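PDB 5E3E: CdiI immunity protein from Yersinia kristensenii ATCC 33638, which binds the CdiA-CT toxin, a nuclease of the RNase A superfamily, and probably neutralises it, protecting the cell that makes both. Local coordinates for residues E64-L69 with Y78-W83; P8-L13 with A50-L55. All blocks are in the same frame, centred on the assembly; numbering follows the deposited sequence.

Interaction 1 of 2, residues E64-L69 with Y78-W83; sequences ELQDIL and YYPNEW
Gln66 and Pro80 mark the nearest approach of the two backbones, with the CA of Gln66 8.7 Å from the CA of Pro80. Residues 64-69 belong to helix 62-72, whereas 78-83 lie in the connection to helix 86-96 and make a short 3-10 turn at 79-81. Side chains bridge the gap, chiefly the long phenol of Tyr79, which reaches the helix backbone itself. Its CG sits between the backbone N and the carbonyl carbon (chi1 65°), and the ring extends until its hydroxyl lies against the helix. There Tyr79 OH comes within 3.4 Å of Gln66 CA and 3.5 Å of Gln66 CG. Leu69 crosses the phenol at about a right angle, Leu69 CD1 lying 3.9 Å from Tyr79 CZ. The hydroxyl of Tyr79 is satisfied elsewhere, by a hydrogen bond to Ser86 at the start of helix 86-96, and the ring stacks on Trp89 of that helix.

Gln66 passes the same ring with its amide plane perpendicular to the aromatic one. With CG opposite the backbone N (chi1 -173°) and the chain extended beyond it, Gln66 carries its amide out to the proline, where Gln66 OE1 lies 3.6 Å from Pro80 CG. Gln66 NE2 donates to a water whose O is 2.8 Å away; the same water is also hydrogen-bonded to Tyr78 OH, and its oxygen lies in the plane of the Tyr78 ring, at the edge. Pro80 CD in turn rests over the centre of the Tyr78 ring and, displaced toward the rim, over a face of Tyr79.

Tyr78 also forms a backbone hydrogen bond with the toxin chain and packs on its Arg80. The chemistry therefore changes across the contact: Leu69 packs on the Tyr79 phenol within, while a water-mediated outer part reaches Tyr78, a residue that meets the toxin.

Interaction 2 of 2, residues P8-L13 with A50-L55; sequences PYLSYL and AEIDYL
Pro8 opens helix 8-17 with its ring across the carboxylate of Glu51, Pro8 CD lying 3.2 Å from Glu51 OE2. Pro8 N has no hydrogen to give, and it is the next two amides that serve as donors.

Tyr9 N meets Glu51 OE2 at 3.1 Å, on the syn side of the carboxylate but 34° out of its plane. The same oxygen lies at the edge of the Tyr9 ring, in the plane of the aromatic group and 3.3 Å from Tyr9 CD2. Beyond this point the phenol runs along helix 42-56, touching Glu44, Gln47 and Met48.

Leu10 N takes the other oxygen, Glu51 OE1, in a nearly straight bond of 2.8 Å that arrives from above the carboxylate plane. Glu51 can span the distance because its chain is extended beyond CG (chi2 -173°). This is a familiar solution to the start of a helix: first-turn N-H groups, which have no preceding turn to supply carbonyls, are satisfied by an acidic side chain, here lent by a different helix. The positive end of the helix dipole and the two donors would probably favour the ionised carboxylate at this buried position. The two short helical segments that are joined in this way run at 107° to each other.

The side chain of Leu10 slides past that of Glu51 in the opposite direction and enters apolar surroundings. Leu10 CD1 meets Leu55 CD1 tip to tip at 3.7 Å, while Leu10 CD2 lies 4.1 Å from Ile52 CG1, on a side chain that also packs against Leu90, Ile93 and Tyr94 of helix 86-96.

Interactions 1 and 2 combine apolar packing with polar bonds in different ways. Interaction 2 is buried, its centre about 7 Å from the centre of the chain, and pairs two helices distant in sequence through backbone hydrogen bonds to a carboxylate, probably charged, backed by leucines. Interaction 1 is partly buried, its centre about 10 Å from that of the chain, and ties a helix to the connection that follows it, with its polar link made through water. Leu55 bridges the two: Leu55 CD1 lies 4.0 Å from Leu69 CD2, so helices 42-56 and 62-72, successive in the chain, share apolar packing. Helix 86-96 also borders both contacts.

Interaction 1 of 2, residues E64-L69 with Y78-W83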
ATOM      1  N   GLU A  64      10.383  16.852   4.451  1.00 16.21           N
ATOM      2  CA  GLU A  64       8.952  16.897   4.774  1.00 16.44           C
ATOM      3  C   GLU A  64       8.131  16.184   3.709  1.00 14.85           C
ATOM      4  O   GLU A  64       7.230  15.430   4.032  1.00 14.77           O
ATOM      5  CB  GLU A  64       8.458  18.332   5.003  1.00 18.02           C
ATOM      6  CG  GLU A  64       9.170  19.038   6.147  1.00 20.34           C
ATOM      7  CD  GLU A  64       8.872  20.546   6.274  1.00 23.08           C
ATOM      8  OE1 GLU A  64       7.794  21.018   5.845  1.00 23.95           O
ATOM      9  OE2 GLU A  64       9.737  21.246   6.835  1.00 25.00           O
ATOM     10  N   LEU A  65       8.439  16.400   2.440  1.00 13.81           N
ATOM     11  CA  LEU A  65       7.720  15.718   1.372  1.00 13.07           C
ATOM     12  C   LEU A  65       7.976  14.238   1.453  1.00 12.69           C
ATOM     13  O   LEU A  65       7.049  13.447   1.258  1.00 12.40           O
ATOM     14  CB  LEU A  65       8.068  16.273  -0.006  1.00 12.85           C
ATOM     15  CG  LEU A  65       7.267  15.717  -1.180  1.00 12.60           C
ATOM     16  CD1 LEU A  65       5.765  15.770  -0.924  1.00 12.53           C
ATOM     17  CD2 LEU A  65       7.684  16.505  -2.423  1.00 12.81           C
ATOM     18  N   GLN A  66       9.194  13.829   1.801  1.00 12.76           N
ATOM     19  CA  GLN A  66       9.454  12.384   1.912  1.00 12.90           C
ATOM     20  C   GLN A  66       8.679  11.760   3.051  1.00 13.07           C
ATOM     21  O   GLN A  66       8.183  10.666   2.931  1.00 12.91           O
ATOM     22  CB  GLN A  66      10.956  12.073   2.073  1.00 13.25           C
ATOM     23  CG  GLN A  66      11.320  10.600   2.035  1.00 13.41           C
ATOM     24  CD  GLN A  66      12.814  10.373   2.209  1.00 13.95           C
ATOM     25  OE1 GLN A  66      13.654  10.806   1.383  1.00 14.68           O
ATOM     26  NE2 GLN A  66      13.160   9.690   3.277  1.00 14.59           N
ATOM     27  N   ASP A  67       8.563  12.455   4.166  1.00 13.75           N
ATOM     28  CA  ASP A  67       7.767  11.934   5.284  1.00 14.67           C
ATOM     29  C   ASP A  67       6.304  11.792   4.876  1.00 13.42           C
ATOM     30  O   ASP A  67       5.660  10.805   5.201  1.00 12.93           O
ATOM     31  CB  ASP A  67       7.859  12.904   6.466  1.00 16.64           C
ATOM     32  CG  ASP A  67       7.243  12.370   7.702  1.00 18.85           C
ATOM     33  OD1 ASP A  67       7.488  11.203   8.028  1.00 21.28           O
ATOM     34  OD2 ASP A  67       6.574  13.165   8.411  1.00 22.80           O
ATOM     35  N   ILE A  68       5.802  12.736   4.088  1.00 12.52           N
ATOM     36  CA  ILE A  68       4.434  12.653   3.615  1.00 12.38           C
ATOM     37  C   ILE A  68       4.227  11.407   2.739  1.00 12.30           C
ATOM     38  O   ILE A  68       3.279  10.645   2.943  1.00 12.52           O
ATOM     39  CB  ILE A  68       4.053  13.931   2.831  1.00 12.22           C
ATOM     40  CG1 ILE A  68       3.853  15.111   3.833  1.00 12.50           C
ATOM     41  CG2 ILE A  68       2.792  13.742   2.027  1.00 12.31           C
ATOM     42  CD1 ILE A  68       4.022  16.479   3.238  1.00 12.80           C
ATOM     43  N   LEU A  69       5.091  11.238   1.755  1.00 12.10           N
ATOM     44  CA  LEU A  69       4.916  10.115   0.795  1.00 12.16           C
ATOM     45  C   LEU A  69       5.143   8.744   1.413  1.00 12.22           C
ATOM     46  O   LEU A  69       4.325   7.838   1.231  1.00 12.55           O
ATOM     47  CB  LEU A  69       5.784  10.286  -0.443  1.00 12.41           C
ATOM     48  CG  LEU A  69       5.605  11.593  -1.216  1.00 12.59           C
ATOM     49  CD1 LEU A  69       6.537  11.615  -2.417  1.00 12.84           C
ATOM     50  CD2 LEU A  69       4.181  11.785  -1.694  1.00 13.08           C
ATOM     51  N   TYR A  78      10.583   2.247  -1.751  1.00 13.00           N
ATOM     52  CA  TYR A  78      11.599   3.192  -1.280  1.00 13.02           C
ATOM     53  C   TYR A  78      12.232   3.900  -2.499  1.00 12.91           C
ATOM     54  O   TYR A  78      13.381   3.625  -2.917  1.00 12.95           O
ATOM     55  CB  TYR A  78      12.643   2.485  -0.427  1.00 13.76           C
ATOM     56  CG  TYR A  78      13.537   3.450   0.272  1.00 14.34           C
ATOM     57  CD1 TYR A  78      13.031   4.234   1.281  1.00 14.45           C
ATOM     58  CD2 TYR A  78      14.869   3.637  -0.130  1.00 15.28           C
ATOM     59  CE1 TYR A  78      13.831   5.153   1.935  1.00 15.28           C
ATOM     60  CE2 TYR A  78      15.675   4.591   0.493  1.00 15.96           C
ATOM     61  CZ  TYR A  78      15.141   5.313   1.556  1.00 16.26           C
ATOM     62  OH  TYR A  78      15.868   6.261   2.226  1.00 18.19           O
ATOM     63  N   TYR A  79      11.453   4.804  -3.081  1.00 12.24           N
ATOM     64  CA  TYR A  79      11.864   5.573  -4.265  1.00 12.60           C
ATOM     65  C   TYR A  79      13.173   6.369  -4.100  1.00 13.16           C
ATOM     66  O   TYR A  79      13.865   6.579  -5.100  1.00 13.27           O
ATOM     67  CB  TYR A  79      10.711   6.479  -4.758  1.00 12.50           C
ATOM     68  CG  TYR A  79      10.347   7.541  -3.763  1.00 12.02           C
ATOM     69  CD1 TYR A  79      11.050   8.749  -3.688  1.00 12.03           C
ATOM     70  CD2 TYR A  79       9.324   7.313  -2.864  1.00 11.90           C
ATOM     71  CE1 TYR A  79      10.748   9.701  -2.691  1.00 12.00           C
ATOM     72  CE2 TYR A  79       9.016   8.242  -1.870  1.00 11.79           C
ATOM     73  CZ  TYR A  79       9.721   9.445  -1.806  1.00 11.91           C
ATOM     74  OH  TYR A  79       9.400  10.404  -0.835  1.00 12.11           O
ATOM     75  N   PRO A  80      13.579   6.749  -2.849  1.00 13.48           N
ATOM     76  CA  PRO A  80      14.859   7.498  -2.804  1.00 14.51           C
ATOM     77  C   PRO A  80      16.071   6.696  -3.331  1.00 16.16           C
ATOM     78  O   PRO A  80      17.098   7.287  -3.674  1.00 17.01           O
ATOM     79  CB  PRO A  80      14.996   7.863  -1.319  1.00 14.18           C
ATOM     80  CG  PRO A  80      13.603   7.963  -0.862  1.00 13.72           C
ATOM     81  CD  PRO A  80      12.941   6.790  -1.522  1.00 13.49           C
ATOM     82  N   ASN A  81      15.959   5.385  -3.476  1.00 18.50           N
ATOM     83  CA  ASN A  81      17.104   4.652  -4.024  1.00 20.82           C
ATOM     84  C   ASN A  81      17.231   4.810  -5.516  1.00 20.47           C
ATOM     85  O   ASN A  81      18.310   4.554  -6.058  1.00 21.75           O
ATOM     86  CB  ASN A  81      17.144   3.207  -3.517  1.00 23.77           C
ATOM     87  CG  ASN A  81      17.831   3.106  -2.137  1.00 26.09           C
ATOM     88  OD1 ASN A  81      18.587   4.008  -1.713  1.00 28.52           O
ATOM     89  ND2 ASN A  81      17.582   2.022  -1.436  1.00 29.36           N
ATOM     90  N   GLU A  82      16.167   5.262  -6.178  1.00 19.37           N
ATOM     91  CA  GLU A  82      16.192   5.559  -7.608  1.00 19.40           C
ATOM     92  C   GLU A  82      16.075   7.040  -7.938  1.00 18.01           C
ATOM     93  O   GLU A  82      16.240   7.392  -9.097  1.00 18.58           O
ATOM     94  CB  GLU A  82      15.074   4.823  -8.326  1.00 20.69           C
ATOM     95  CG  GLU A  82      15.435   3.380  -8.658  1.00 23.01           C
ATOM     96  CD  GLU A  82      15.468   2.499  -7.457  1.00 24.38           C
ATOM     97  OE1 GLU A  82      16.567   2.141  -7.003  1.00 28.07           O
ATOM     98  OE2 GLU A  82      14.394   2.171  -6.948  1.00 27.29           O
ATOM     99  N   TRP A  83      15.722   7.896  -6.959  1.00 15.92           N
ATOM    100  CA  TRP A  83      15.341   9.285  -7.243  1.00 14.63           C
ATOM    101  C   TRP A  83      15.992  10.219  -6.248  1.00 14.32           C
ATOM    102  O   TRP A  83      15.988   9.937  -5.068  1.00 14.45           O
ATOM    103  CB  TRP A  83      13.811   9.481  -7.217  1.00 14.06           C
ATOM    104  CG  TRP A  83      13.177   8.725  -8.348  1.00 13.52           C
ATOM    105  CD1 TRP A  83      12.725   7.449  -8.325  1.00 13.56           C
ATOM    106  CD2 TRP A  83      13.095   9.164  -9.700  1.00 13.25           C
ATOM    107  NE1 TRP A  83      12.328   7.054  -9.613  1.00 13.43           N
ATOM    108  CE2 TRP A  83      12.525   8.111 -10.454  1.00 13.25           C
ATOM    109  CE3 TRP A  83      13.440  10.356 -10.356  1.00 13.25           C
ATOM    110  CZ2 TRP A  83      12.280   8.229 -11.821  1.00 13.33           C
ATOM    111  CZ3 TRP A  83      13.187  10.464 -11.709  1.00 13.36           C
ATOM    112  CH2 TRP A  83      12.643   9.404 -12.425  1.00 13.49           C
TER
HETATM  113  O   HOH W   1      15.182   7.927   3.927  1.00 29.51           O

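Interaction 2 of 2, residues P8-L13 with A50-L55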
ATOM      1  N   PRO A   8      -7.133  11.073  -0.897  1.00 12.40           N
ATOM      2  CA  PRO A   8      -7.449   9.665  -1.124  1.00 12.16           C
ATOM      3  C   PRO A   8      -6.851   9.098  -2.415  1.00 11.92           C
ATOM      4  O   PRO A   8      -6.651   7.899  -2.498  1.00 11.67           O
ATOM      5  CB  PRO A   8      -8.982   9.655  -1.173  1.00 12.41           C
ATOM      6  CG  PRO A   8      -9.343  11.012  -1.651  1.00 12.49           C
ATOM      7  CD  PRO A   8      -8.328  11.918  -0.988  1.00 12.67           C
ATOM      8  N   TYR A   9      -6.648   9.926  -3.433  1.00 11.88           N
ATOM      9  CA  TYR A   9      -6.208   9.409  -4.737  1.00 12.09           C
ATOM     10  C   TYR A   9      -4.744   8.960  -4.715  1.00 12.00           C
ATOM     11  O   TYR A   9      -4.395   7.902  -5.218  1.00 11.98           O
ATOM     12  CB  TYR A   9      -6.529  10.394  -5.894  1.00 12.36           C
ATOM     13  CG  TYR A   9      -8.005  10.553  -6.045  1.00 12.83           C
ATOM     14  CD1 TYR A   9      -8.734   9.624  -6.762  1.00 13.10           C
ATOM     15  CD2 TYR A   9      -8.717  11.526  -5.329  1.00 12.99           C
ATOM     16  CE1 TYR A   9     -10.106   9.691  -6.838  1.00 13.50           C
ATOM     17  CE2 TYR A   9     -10.114  11.593  -5.395  1.00 13.43           C
ATOM     18  CZ  TYR A   9     -10.791  10.644  -6.144  1.00 13.69           C
ATOM     19  OH  TYR A   9     -12.176  10.644  -6.246  1.00 14.08           O
ATOM     20  N   LEU A  10      -3.902   9.766  -4.118  1.00 12.27           N
ATOM     21  CA  LEU A  10      -2.514   9.379  -3.875  1.00 12.46           C
ATOM     22  C   LEU A  10      -2.413   8.285  -2.839  1.00 12.14           C
ATOM     23  O   LEU A  10      -1.585   7.391  -2.974  1.00 11.81           O
ATOM     24  CB  LEU A  10      -1.660  10.568  -3.443  1.00 13.24           C
ATOM     25  CG  LEU A  10      -0.927  11.283  -4.537  1.00 14.13           C
ATOM     26  CD1 LEU A  10      -0.205  12.478  -3.928  1.00 14.93           C
ATOM     27  CD2 LEU A  10       0.063  10.345  -5.256  1.00 14.20           C
ATOM     28  N   SER A  11      -3.253   8.323  -1.812  1.00 12.08           N
ATOM     29  CA  SER A  11      -3.245   7.227  -0.821  1.00 12.38           C
ATOM     30  C   SER A  11      -3.561   5.887  -1.521  1.00 11.89           C
ATOM     31  O   SER A  11      -2.956   4.885  -1.222  1.00 11.84           O
ATOM     32  CB  SER A  11      -4.223   7.469   0.299  1.00 12.96           C
ATOM     33  OG  SER A  11      -3.828   8.638   0.996  1.00 14.41           O
ATOM     34  N   TYR A  12      -4.508   5.903  -2.467  1.00 11.52           N
ATOM     35  CA  TYR A  12      -4.890   4.704  -3.199  1.00 11.33           C
ATOM     36  C   TYR A  12      -3.723   4.172  -4.042  1.00 11.10           C
ATOM     37  O   TYR A  12      -3.396   2.986  -3.928  1.00 11.09           O
ATOM     38  CB  TYR A  12      -6.105   4.976  -4.088  1.00 11.37           C
ATOM     39  CG  TYR A  12      -6.530   3.805  -4.928  1.00 11.53           C
ATOM     40  CD1 TYR A  12      -7.077   2.665  -4.344  1.00 11.76           C
ATOM     41  CD2 TYR A  12      -6.357   3.818  -6.279  1.00 11.70           C
ATOM     42  CE1 TYR A  12      -7.472   1.577  -5.109  1.00 12.00           C
ATOM     43  CE2 TYR A  12      -6.724   2.733  -7.052  1.00 11.89           C
ATOM     44  CZ  TYR A  12      -7.300   1.617  -6.482  1.00 12.07           C
ATOM     45  OH  TYR A  12      -7.699   0.525  -7.275  1.00 12.49           O
ATOM     46  N   LEU A  13      -3.100   5.031  -4.868  1.00 10.95           N
ATOM     47  CA  LEU A  13      -1.900   4.628  -5.590  1.00 11.13           C
ATOM     48  C   LEU A  13      -0.832   4.047  -4.653  1.00 10.99           C
ATOM     49  O   LEU A  13      -0.269   3.009  -4.921  1.00 10.89           O
ATOM     50  CB  LEU A  13      -1.280   5.787  -6.351  1.00 11.35           C
ATOM     51  CG  LEU A  13       0.008   5.554  -7.130  1.00 11.59           C
ATOM     52  CD1 LEU A  13      -0.232   4.546  -8.275  1.00 11.79           C
ATOM     53  CD2 LEU A  13       0.509   6.891  -7.663  1.00 11.97           C
ATOM     54  N   ALA A  50      -4.019  15.659  -9.832  1.00 12.39           N
ATOM     55  CA  ALA A  50      -4.355  16.930  -9.135  1.00 12.43           C
ATOM     56  C   ALA A  50      -3.742  16.964  -7.746  1.00 12.18           C
ATOM     57  O   ALA A  50      -3.219  18.000  -7.338  1.00 12.16           O
ATOM     58  CB  ALA A  50      -5.853  17.145  -9.064  1.00 12.52           C
ATOM     59  N   GLU A  51      -3.778  15.837  -7.035  1.00 11.94           N
ATOM     60  CA  GLU A  51      -3.127  15.751  -5.708  1.00 11.97           C
ATOM     61  C   GLU A  51      -1.600  15.913  -5.779  1.00 11.81           C
ATOM     62  O   GLU A  51      -1.017  16.606  -4.970  1.00 11.72           O
ATOM     63  CB  GLU A  51      -3.488  14.448  -4.989  1.00 12.04           C
ATOM     64  CG  GLU A  51      -4.938  14.397  -4.580  1.00 12.47           C
ATOM     65  CD  GLU A  51      -5.287  13.180  -3.706  1.00 12.57           C
ATOM     66  OE1 GLU A  51      -4.378  12.413  -3.327  1.00 12.93           O
ATOM     67  OE2 GLU A  51      -6.489  13.013  -3.428  1.00 13.02           O
ATOM     68  N   ILE A  52      -0.952  15.300  -6.773  1.00 11.72           N
ATOM     69  CA  ILE A  52       0.455  15.565  -6.994  1.00 11.97           C
ATOM     70  C   ILE A  52       0.697  17.069  -7.138  1.00 12.31           C
ATOM     71  O   ILE A  52       1.653  17.599  -6.580  1.00 12.30           O
ATOM     72  CB  ILE A  52       0.997  14.819  -8.222  1.00 12.03           C
ATOM     73  CG1 ILE A  52       1.003  13.331  -7.940  1.00 12.00           C
ATOM     74  CG2 ILE A  52       2.361  15.405  -8.624  1.00 12.19           C
ATOM     75  CD1 ILE A  52       1.602  12.448  -9.045  1.00 12.21           C
ATOM     76  N   ASP A  53      -0.154  17.758  -7.898  1.00 12.81           N
ATOM     77  CA  ASP A  53       0.069  19.168  -8.118  1.00 13.64           C
ATOM     78  C   ASP A  53      -0.091  19.967  -6.828  1.00 12.99           C
ATOM     79  O   ASP A  53       0.656  20.927  -6.610  1.00 12.48           O
ATOM     80  CB  ASP A  53      -0.893  19.709  -9.174  1.00 14.82           C
ATOM     81  CG  ASP A  53      -0.390  19.511 -10.565  1.00 16.55           C
ATOM     82  OD1 ASP A  53       0.850  19.556 -10.757  1.00 19.38           O
ATOM     83  OD2 ASP A  53      -1.242  19.406 -11.459  1.00 18.45           O
ATOM     84  N   TYR A  54      -1.033  19.568  -5.973  1.00 12.80           N
ATOM     85  CA  TYR A  54      -1.211  20.256  -4.677  1.00 12.90           C
ATOM     86  C   TYR A  54       0.067  20.129  -3.845  1.00 12.88           C
ATOM     87  O   TYR A  54       0.447  21.070  -3.132  1.00 12.96           O
ATOM     88  CB  TYR A  54      -2.389  19.711  -3.875  1.00 13.06           C
ATOM     89  CG  TYR A  54      -3.709  20.290  -4.318  1.00 13.42           C
ATOM     90  CD1 TYR A  54      -3.979  21.653  -4.131  1.00 13.82           C
ATOM     91  CD2 TYR A  54      -4.696  19.494  -4.860  1.00 13.57           C
ATOM     92  CE1 TYR A  54      -5.183  22.207  -4.536  1.00 14.15           C
ATOM     93  CE2 TYR A  54      -5.902  20.023  -5.258  1.00 14.12           C
ATOM     94  CZ  TYR A  54      -6.142  21.397  -5.080  1.00 14.37           C
ATOM     95  OH  TYR A  54      -7.331  21.940  -5.511  1.00 15.17           O
ATOM     96  N   LEU A  55       0.740  18.999  -3.960  1.00 12.72           N
ATOM     97  CA  LEU A  55       1.988  18.827  -3.218  1.00 12.75           C
ATOM     98  C   LEU A  55       3.125  19.579  -3.844  1.00 12.86           C
ATOM     99  O   LEU A  55       3.861  20.248  -3.120  1.00 12.64           O
ATOM    100  CB  LEU A  55       2.372  17.345  -3.081  1.00 12.86           C
ATOM    101  CG  LEU A  55       1.423  16.496  -2.208  1.00 12.82           C
ATOM    102  CD1 LEU A  55       1.887  15.039  -2.224  1.00 12.90           C
ATOM    103  CD2 LEU A  55       1.275  16.991  -0.781  1.00 13.06           C
TER